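Long-range contacts in probable zinc protease PqqL (Escherichia coli, PDB 6OFT), which probably acts as a zinc-dependent metallopeptidase of the M16 family, the chain studied being the first half of this periplasmic protein: residues T40-E45 against T91-T96; A53-H58 against G136-E141; Q272-Q277 against K406-Q411. All coordinates share one frame; numbering follows the deposited sequence.

Contact 1 (T40-E45 against T91-T96); sequences TGSLQE and TSYDET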
# COMPACT_ATOMS: atom_id res chain seq x y z
N THR A 40 -1.21 -11.74 9.08
CA THR A 40 -0.14 -11.42 10.02
C THR A 40 1.14 -11.20 9.24
O THR A 40 1.50 -12.02 8.38
CB THR A 40 0.07 -12.57 11.04
OG1 THR A 40 -1.13 -12.82 11.77
CG2 THR A 40 1.24 -12.31 12.02
N GLY A 41 1.80 -10.09 9.57
CA GLY A 41 3.10 -9.68 9.05
C GLY A 41 4.08 -9.43 10.19
O GLY A 41 3.98 -10.03 11.26
N SER A 42 5.03 -8.52 9.99
CA SER A 42 6.05 -8.18 10.97
C SER A 42 5.53 -7.46 12.21
O SER A 42 6.19 -7.52 13.23
CB SER A 42 7.16 -7.35 10.32
OG SER A 42 6.60 -6.16 9.78
N LEU A 43 4.37 -6.74 12.13
CA LEU A 43 3.86 -5.99 13.30
C LEU A 43 3.71 -6.87 14.55
O LEU A 43 4.00 -6.43 15.65
CB LEU A 43 2.53 -5.26 13.03
CG LEU A 43 2.48 -4.12 12.00
CD1 LEU A 43 1.08 -3.64 11.80
CD2 LEU A 43 3.35 -2.96 12.40
N GLN A 44 3.25 -8.12 14.35
CA GLN A 44 2.97 -9.06 15.44
C GLN A 44 4.17 -9.73 16.08
O GLN A 44 4.00 -10.40 17.10
CB GLN A 44 1.97 -10.13 14.98
CG GLN A 44 0.66 -9.55 14.46
CD GLN A 44 -0.09 -8.68 15.45
OE1 GLN A 44 -0.14 -8.95 16.65
NE2 GLN A 44 -0.70 -7.62 14.95
N GLU A 45 5.37 -9.55 15.51
CA GLU A 45 6.61 -10.14 16.02
C GLU A 45 6.95 -9.62 17.42
O GLU A 45 6.83 -8.42 17.69
CB GLU A 45 7.78 -9.82 15.09
CG GLU A 45 7.73 -10.46 13.71
CD GLU A 45 8.76 -9.93 12.74
OE1 GLU A 45 9.39 -8.88 13.02
OE2 GLU A 45 8.96 -10.58 11.69
N THR A 91 6.21 -10.46 2.44
CA THR A 91 5.88 -10.19 3.83
C THR A 91 5.89 -8.68 4.02
O THR A 91 6.87 -8.02 3.66
CB THR A 91 6.86 -10.88 4.81
OG1 THR A 91 6.97 -12.25 4.47
CG2 THR A 91 6.42 -10.75 6.26
N SER A 92 4.80 -8.15 4.57
CA SER A 92 4.73 -6.71 4.83
C SER A 92 4.49 -6.55 6.33
O SER A 92 4.59 -7.52 7.09
CB SER A 92 3.60 -6.08 4.03
OG SER A 92 2.32 -6.53 4.47
N TYR A 93 4.19 -5.34 6.77
CA TYR A 93 3.88 -5.07 8.17
C TYR A 93 2.60 -5.80 8.59
O TYR A 93 2.51 -6.31 9.70
CB TYR A 93 3.62 -3.56 8.34
CG TYR A 93 4.83 -2.69 8.11
CD1 TYR A 93 5.78 -2.52 9.11
CD2 TYR A 93 4.99 -1.99 6.92
CE1 TYR A 93 6.89 -1.70 8.91
CE2 TYR A 93 6.11 -1.18 6.70
CZ TYR A 93 7.05 -1.03 7.71
OH TYR A 93 8.13 -0.20 7.54
N ASP A 94 1.62 -5.86 7.69
CA ASP A 94 0.26 -6.34 7.92
C ASP A 94 -0.06 -7.77 7.52
O ASP A 94 -1.05 -8.31 8.00
CB ASP A 94 -0.72 -5.42 7.17
CG ASP A 94 -0.46 -3.95 7.34
OD1 ASP A 94 -0.46 -3.47 8.50
OD2 ASP A 94 -0.25 -3.27 6.33
N GLU A 95 0.71 -8.35 6.58
CA GLU A 95 0.38 -9.67 6.06
C GLU A 95 1.55 -10.39 5.42
O GLU A 95 2.60 -9.79 5.13
CB GLU A 95 -0.75 -9.54 5.00
CG GLU A 95 -0.38 -8.65 3.83
CD GLU A 95 -1.40 -8.36 2.75
OE1 GLU A 95 -2.50 -8.96 2.78
OE2 GLU A 95 -1.09 -7.54 1.87
N THR A 96 1.32 -11.68 5.13
CA THR A 96 2.23 -12.56 4.40
C THR A 96 1.35 -13.15 3.32
O THR A 96 0.28 -13.68 3.63
CB THR A 96 2.85 -13.64 5.29
OG1 THR A 96 3.24 -13.08 6.54
CG2 THR A 96 4.04 -14.28 4.64
O HOH W 1 1.11 -8.10 11.31

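Contact 2 (A53-H58 against G136-E141); sequences AHFVEH and GVITEE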
# COMPACT_ATOMS: atom_id res chain seq x y z
N ALA A 53 8.63 -13.15 10.65
CA ALA A 53 7.51 -13.29 9.70
C ALA A 53 8.04 -13.50 8.27
O ALA A 53 7.54 -14.37 7.56
CB ALA A 53 6.60 -12.07 9.76
N HIS A 54 9.08 -12.73 7.89
CA HIS A 54 9.73 -12.76 6.58
C HIS A 54 10.55 -14.05 6.41
O HIS A 54 10.57 -14.63 5.32
CB HIS A 54 10.55 -11.47 6.37
CG HIS A 54 11.39 -11.43 5.12
ND1 HIS A 54 12.77 -11.37 5.19
CD2 HIS A 54 11.02 -11.42 3.83
CE1 HIS A 54 13.19 -11.35 3.94
NE2 HIS A 54 12.18 -11.39 3.08
N PHE A 55 11.24 -14.50 7.48
CA PHE A 55 12.02 -15.74 7.48
C PHE A 55 11.07 -16.94 7.28
O PHE A 55 11.35 -17.79 6.42
CB PHE A 55 12.85 -15.89 8.78
CG PHE A 55 14.09 -16.76 8.73
CD1 PHE A 55 14.08 -17.99 8.07
CD2 PHE A 55 15.25 -16.40 9.40
CE1 PHE A 55 15.22 -18.81 8.03
CE2 PHE A 55 16.40 -17.21 9.37
CZ PHE A 55 16.37 -18.42 8.69
N VAL A 56 9.91 -16.97 7.99
CA VAL A 56 8.88 -18.02 7.85
C VAL A 56 8.41 -18.14 6.38
O VAL A 56 8.31 -19.25 5.86
CB VAL A 56 7.68 -17.84 8.85
CG1 VAL A 56 6.45 -18.66 8.43
CG2 VAL A 56 8.08 -18.19 10.27
N GLU A 57 8.16 -16.98 5.71
CA GLU A 57 7.74 -16.86 4.31
C GLU A 57 8.71 -17.58 3.36
O GLU A 57 8.27 -18.39 2.55
CB GLU A 57 7.58 -15.38 3.95
CG GLU A 57 7.10 -15.12 2.52
CD GLU A 57 8.04 -14.21 1.77
OE1 GLU A 57 8.67 -14.67 0.80
OE2 GLU A 57 8.17 -13.03 2.18
N HIS A 58 10.01 -17.33 3.52
CA HIS A 58 11.08 -17.99 2.76
C HIS A 58 11.09 -19.52 3.02
O HIS A 58 11.29 -20.30 2.09
CB HIS A 58 12.44 -17.38 3.14
CG HIS A 58 12.76 -16.13 2.39
ND1 HIS A 58 13.77 -16.10 1.46
CD2 HIS A 58 12.18 -14.91 2.44
CE1 HIS A 58 13.78 -14.87 0.97
NE2 HIS A 58 12.84 -14.12 1.53
N GLY A 136 21.80 -17.13 5.08
CA GLY A 136 22.67 -16.51 4.08
C GLY A 136 21.91 -15.76 3.01
O GLY A 136 22.33 -14.67 2.61
N VAL A 137 20.77 -16.33 2.56
CA VAL A 137 19.86 -15.78 1.54
C VAL A 137 19.30 -14.43 1.99
O VAL A 137 19.43 -13.44 1.27
CB VAL A 137 18.72 -16.79 1.18
CG1 VAL A 137 17.60 -16.14 0.36
CG2 VAL A 137 19.28 -18.00 0.45
N ILE A 138 18.69 -14.40 3.19
CA ILE A 138 18.08 -13.21 3.78
C ILE A 138 19.12 -12.11 4.03
O ILE A 138 18.86 -10.95 3.70
CB ILE A 138 17.21 -13.57 5.02
CG1 ILE A 138 16.04 -14.50 4.59
CG2 ILE A 138 16.67 -12.31 5.75
CD1 ILE A 138 15.43 -15.36 5.68
N THR A 139 20.31 -12.48 4.55
CA THR A 139 21.44 -11.57 4.80
C THR A 139 21.86 -10.88 3.49
O THR A 139 22.05 -9.66 3.49
CB THR A 139 22.60 -12.32 5.51
OG1 THR A 139 22.11 -12.97 6.69
CG2 THR A 139 23.77 -11.39 5.89
N GLU A 140 21.95 -11.65 2.37
CA GLU A 140 22.31 -11.12 1.05
C GLU A 140 21.24 -10.18 0.48
O GLU A 140 21.58 -9.12 -0.06
CB GLU A 140 22.69 -12.24 0.08
CG GLU A 140 24.11 -12.71 0.30
CD GLU A 140 24.61 -13.78 -0.65
OE1 GLU A 140 25.45 -13.45 -1.54
OE2 GLU A 140 24.19 -14.94 -0.51
N GLU A 141 19.96 -10.56 0.63
CA GLU A 141 18.83 -9.76 0.16
C GLU A 141 18.74 -8.43 0.92
O GLU A 141 18.46 -7.40 0.32
CB GLU A 141 17.52 -10.54 0.27
CG GLU A 141 17.44 -11.68 -0.73
CD GLU A 141 16.26 -12.62 -0.57
OE1 GLU A 141 16.10 -13.50 -1.45
OE2 GLU A 141 15.52 -12.49 0.42
O HOH W 2 12.41 -10.96 0.15

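Contact 3 (Q272-Q277 against K406-Q411); sequences QSFIEQ and KRLWQQ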
# COMPACT_ATOMS: atom_id res chain seq x y z
N GLN A 272 -20.62 7.86 4.92
CA GLN A 272 -19.88 8.93 5.58
C GLN A 272 -18.37 8.76 5.34
O GLN A 272 -17.70 9.73 4.98
CB GLN A 272 -20.21 8.94 7.09
CG GLN A 272 -19.53 10.04 7.91
CD GLN A 272 -19.72 9.85 9.40
OE1 GLN A 272 -18.79 9.47 10.12
NE2 GLN A 272 -20.92 10.12 9.90
N SER A 273 -17.83 7.53 5.51
CA SER A 273 -16.39 7.29 5.30
C SER A 273 -16.00 7.31 3.81
O SER A 273 -14.88 7.69 3.49
CB SER A 273 -15.91 6.04 6.03
OG SER A 273 -16.57 4.86 5.58
N PHE A 274 -16.95 7.01 2.91
CA PHE A 274 -16.73 7.12 1.46
C PHE A 274 -16.52 8.61 1.12
O PHE A 274 -15.62 8.93 0.34
CB PHE A 274 -17.93 6.55 0.66
CG PHE A 274 -17.77 6.60 -0.85
CD1 PHE A 274 -18.13 7.74 -1.57
CD2 PHE A 274 -17.26 5.52 -1.55
CE1 PHE A 274 -17.98 7.79 -2.96
CE2 PHE A 274 -17.09 5.57 -2.94
CZ PHE A 274 -17.46 6.71 -3.64
N ILE A 275 -17.34 9.50 1.71
CA ILE A 275 -17.28 10.95 1.50
C ILE A 275 -15.97 11.52 2.06
O ILE A 275 -15.33 12.32 1.38
CB ILE A 275 -18.54 11.69 2.05
CG1 ILE A 275 -19.80 11.34 1.24
CG2 ILE A 275 -18.32 13.22 2.09
CD1 ILE A 275 -21.11 11.52 2.00
N GLU A 276 -15.59 11.12 3.29
CA GLU A 276 -14.36 11.57 3.95
C GLU A 276 -13.13 11.28 3.08
O GLU A 276 -12.31 12.17 2.88
CB GLU A 276 -14.22 10.95 5.35
CG GLU A 276 -12.89 11.22 6.05
CD GLU A 276 -12.94 12.08 7.30
OE1 GLU A 276 -13.92 11.96 8.07
OE2 GLU A 276 -11.98 12.86 7.52
N GLN A 277 -13.04 10.05 2.55
CA GLN A 277 -11.91 9.64 1.69
C GLN A 277 -11.94 10.42 0.39
O GLN A 277 -10.88 10.84 -0.09
CB GLN A 277 -11.92 8.12 1.42
CG GLN A 277 -10.66 7.56 0.72
CD GLN A 277 -10.60 7.70 -0.80
OE1 GLN A 277 -11.58 8.03 -1.47
NE2 GLN A 277 -9.43 7.44 -1.38
N LYS A 406 -21.49 9.39 -8.16
CA LYS A 406 -22.53 10.25 -8.73
C LYS A 406 -23.49 10.79 -7.65
O LYS A 406 -23.93 11.94 -7.74
CB LYS A 406 -23.35 9.47 -9.78
CG LYS A 406 -22.96 9.77 -11.22
CD LYS A 406 -24.15 10.28 -12.02
CE LYS A 406 -23.84 10.41 -13.49
NZ LYS A 406 -24.99 10.98 -14.26
N ARG A 407 -23.81 9.97 -6.65
CA ARG A 407 -24.73 10.35 -5.59
C ARG A 407 -24.05 11.01 -4.37
O ARG A 407 -24.52 12.04 -3.91
CB ARG A 407 -25.57 9.13 -5.16
CG ARG A 407 -26.52 9.40 -3.99
CD ARG A 407 -27.40 8.22 -3.70
NE ARG A 407 -26.63 7.05 -3.29
CZ ARG A 407 -26.38 6.73 -2.03
NH1 ARG A 407 -26.83 7.49 -1.04
NH2 ARG A 407 -25.67 5.64 -1.75
N LEU A 408 -23.01 10.39 -3.80
CA LEU A 408 -22.37 10.93 -2.59
C LEU A 408 -21.50 12.17 -2.82
O LEU A 408 -21.39 12.98 -1.89
CB LEU A 408 -21.57 9.85 -1.84
CG LEU A 408 -22.41 8.67 -1.29
CD1 LEU A 408 -21.52 7.66 -0.60
CD2 LEU A 408 -23.51 9.15 -0.32
N TRP A 409 -20.91 12.34 -4.02
CA TRP A 409 -20.07 13.51 -4.29
C TRP A 409 -20.86 14.82 -4.32
O TRP A 409 -20.25 15.87 -4.22
CB TRP A 409 -19.24 13.36 -5.58
CG TRP A 409 -18.13 12.36 -5.55
CD1 TRP A 409 -17.64 11.69 -4.46
CD2 TRP A 409 -17.33 11.94 -6.67
NE1 TRP A 409 -16.59 10.89 -4.83
CE2 TRP A 409 -16.38 11.01 -6.18
CE3 TRP A 409 -17.33 12.25 -8.04
CZ2 TRP A 409 -15.45 10.39 -7.02
CZ3 TRP A 409 -16.40 11.64 -8.86
CH2 TRP A 409 -15.48 10.71 -8.36
N GLN A 410 -22.22 14.77 -4.37
CA GLN A 410 -23.01 16.01 -4.35
C GLN A 410 -23.00 16.64 -2.93
O GLN A 410 -23.32 17.82 -2.78
CB GLN A 410 -24.41 15.83 -4.96
CG GLN A 410 -25.37 14.90 -4.22
CD GLN A 410 -26.42 14.26 -5.12
OE1 GLN A 410 -26.13 13.71 -6.20
NE2 GLN A 410 -27.66 14.28 -4.68
N GLN A 411 -22.53 15.88 -1.93
CA GLN A 411 -22.33 16.36 -0.56
C GLN A 411 -20.95 17.07 -0.44
O GLN A 411 -20.67 17.70 0.58
CB GLN A 411 -22.42 15.19 0.44
CG GLN A 411 -23.86 14.83 0.74
CD GLN A 411 -23.95 13.62 1.60
OE1 GLN A 411 -23.66 13.66 2.80
NE2 GLN A 411 -24.36 12.50 1.01

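Contact 1 (T40-E45 against T91-T96)
Leu43 packs its CG against Tyr93 O and the start of the tyrosine side chain. With CG beside its own backbone N (chi1 -65°), Leu43 brings CG to 3.9 Å from Tyr93 CB and sets CD2 obliquely near the ring, while CD1 runs alongside Asp94 toward OD1. Asp94 spends its other oxygen, OD2, on a salt bridge to Lys312. Ser42 OG comes up to Tyr93 CA, 3.3 Å away, and stands obliquely to the ring near CD1, but the polar partner of that hydroxyl is the carbonyl oxygen of Arg169.

Backbone bonds hold the two loops in this register. Ser42 N donates to Ser92 O over 3.1 Å at a nearly straight 161°. Leu43 N donates to Tyr93 O at 166°, arriving in the carbonyl plane on a lone pair. Tyr93 O also accepts from a water, 2.8 Å away, that in turn accepts from Gly41 N; two donors therefore grip this oxygen. Gly41 CA comes within 3.3 Å of Ser92 O, an approach that is possible because Gly41 has no side chain; a CB there would run into Ser92 O. At the far end Thr96 OG1 donates to Thr40 O over 2.7 Å, in the carbonyl plane.

Within 91-96 Ser92 OG accepts from Glu95 N, an ST motif that helps shape the turn. Ser92 N and Glu95 O close the same turn by a backbone bond. Thr91 OG1 is hydrogen-bonded to Glu57, the predicted proton acceptor. The geometry is that of a beta-hairpin turn, joining strands 87-91 and 96-103, held against the loop that leads from strand 31-38 into helix 52-59, the helix carrying predicted zinc-site residues of the M16 peptidase domain.

Contact 2 (A53-H58 against G136-E141)
The His58 ring carries Ile138 CG1 over the centre of one face, 4.2 Å from the centroid and 7° off the normal, a CH-pi contact. At its edge stands the Glu141 carboxylate, with OE2 only 3.0 Å from His58 CE1 and the two planes 55° apart. The Phe55 ring takes Ile138 CD1 over one face at 3.8 Å from its centroid, also CH-pi. On one face of His54 lies His58 CD2, offset toward the rim; at its edge are Ile138 CG2 and a water 3.0 Å from His54 NE2 in the ring plane. Ile138 thus meets all three rings, giving CG1 to His58, CD1 to Phe55 and CG2 to His54.

His54, Glu57 and His58 form the inverted HXXEH motif of M16 peptidases, with Glu134 as the third predicted zinc ligand. His58 ND1 is hydrogen-bonded to Glu134 OE1. Were His58 replaced by an alanine, Glu134 would probably lose its imidazole partner and Ile138 CG1 its covering ring, besides the loss of a predicted ligand.

Helix 52-59 meets helix 128-144 at 121° between the local axes, 11.2 Å apart; Phe55 reaches on to Leu186 of helix 183-193, and Thr91 of strand 87-91 flanks His54.

Contact 3 (Q272-Q277 against K406-Q411)
Phe274 and Leu408 meet first, CD1 of the phenylalanine lying 3.5 Å from CD1 of the leucine, which stands obliquely to the ring. Ile275 crosses the Leu408 side chain at about a right angle, with Ile275 CG1 3.9 Å from Leu408 CB. Ile275 CD1 continues to Gln411, where the methyl sits over the face of the amide, 3.4 Å from Gln411 OE1 and nearly as close to its NE2. Phe274 CE1, for its part, reaches Trp409 NE1 at 3.9 Å. The phenyl and pyrrole planes are 28° apart with centroids 5.9 Å from each other, so the rings are slid past one another and barely overlap.

Phe274 gets there with CG turned anti to its backbone N (chi1 -179°). The contact joins the start of helix 271-296 to the C-terminal part of helix 398-408 and the 3-10 turn 409-411, both belonging to the second alpha/beta half of the chain, whose five-stranded sheet includes strands 256-264 and 430-436. Gln411 N bonds back to Leu408 O over 3.1 Å, holding that turn so that Leu408 and Gln411 both reach Ile275.

Farther out, Trp409 also touches Ala278 and Met282 of helix 271-296 and Leu363 and Leu366 of helix 352-371. Its carbonyl oxygen accepts from Lys359, and Arg407 makes a salt bridge with Glu271 at the helix start.

In the fold
Contacts 1 and 2 belong together: the hairpin turn of one reaches the predicted proton acceptor in the helix of the other, Glu45 OE2 accepts from Ala53 N, and their segments alternate along the chain within the M16 peptidase region. Contact 1 is the buried one, and its chemistry is mainly backbone hydrogen bonding between two loops. Contacts 2 and 3 are both partly buried. Contact 2 joins two helices and rests on CH-pi contacts, with polar groups gathered beside the predicted zinc site. Contact 3 lies about 43 Å, centre to centre, from contact 2, on the opposite side of the chain's centre. It joins a helix to the end of another and the 3-10 turn after it by apolar and aromatic side chains, with an exposed edge at Gln411.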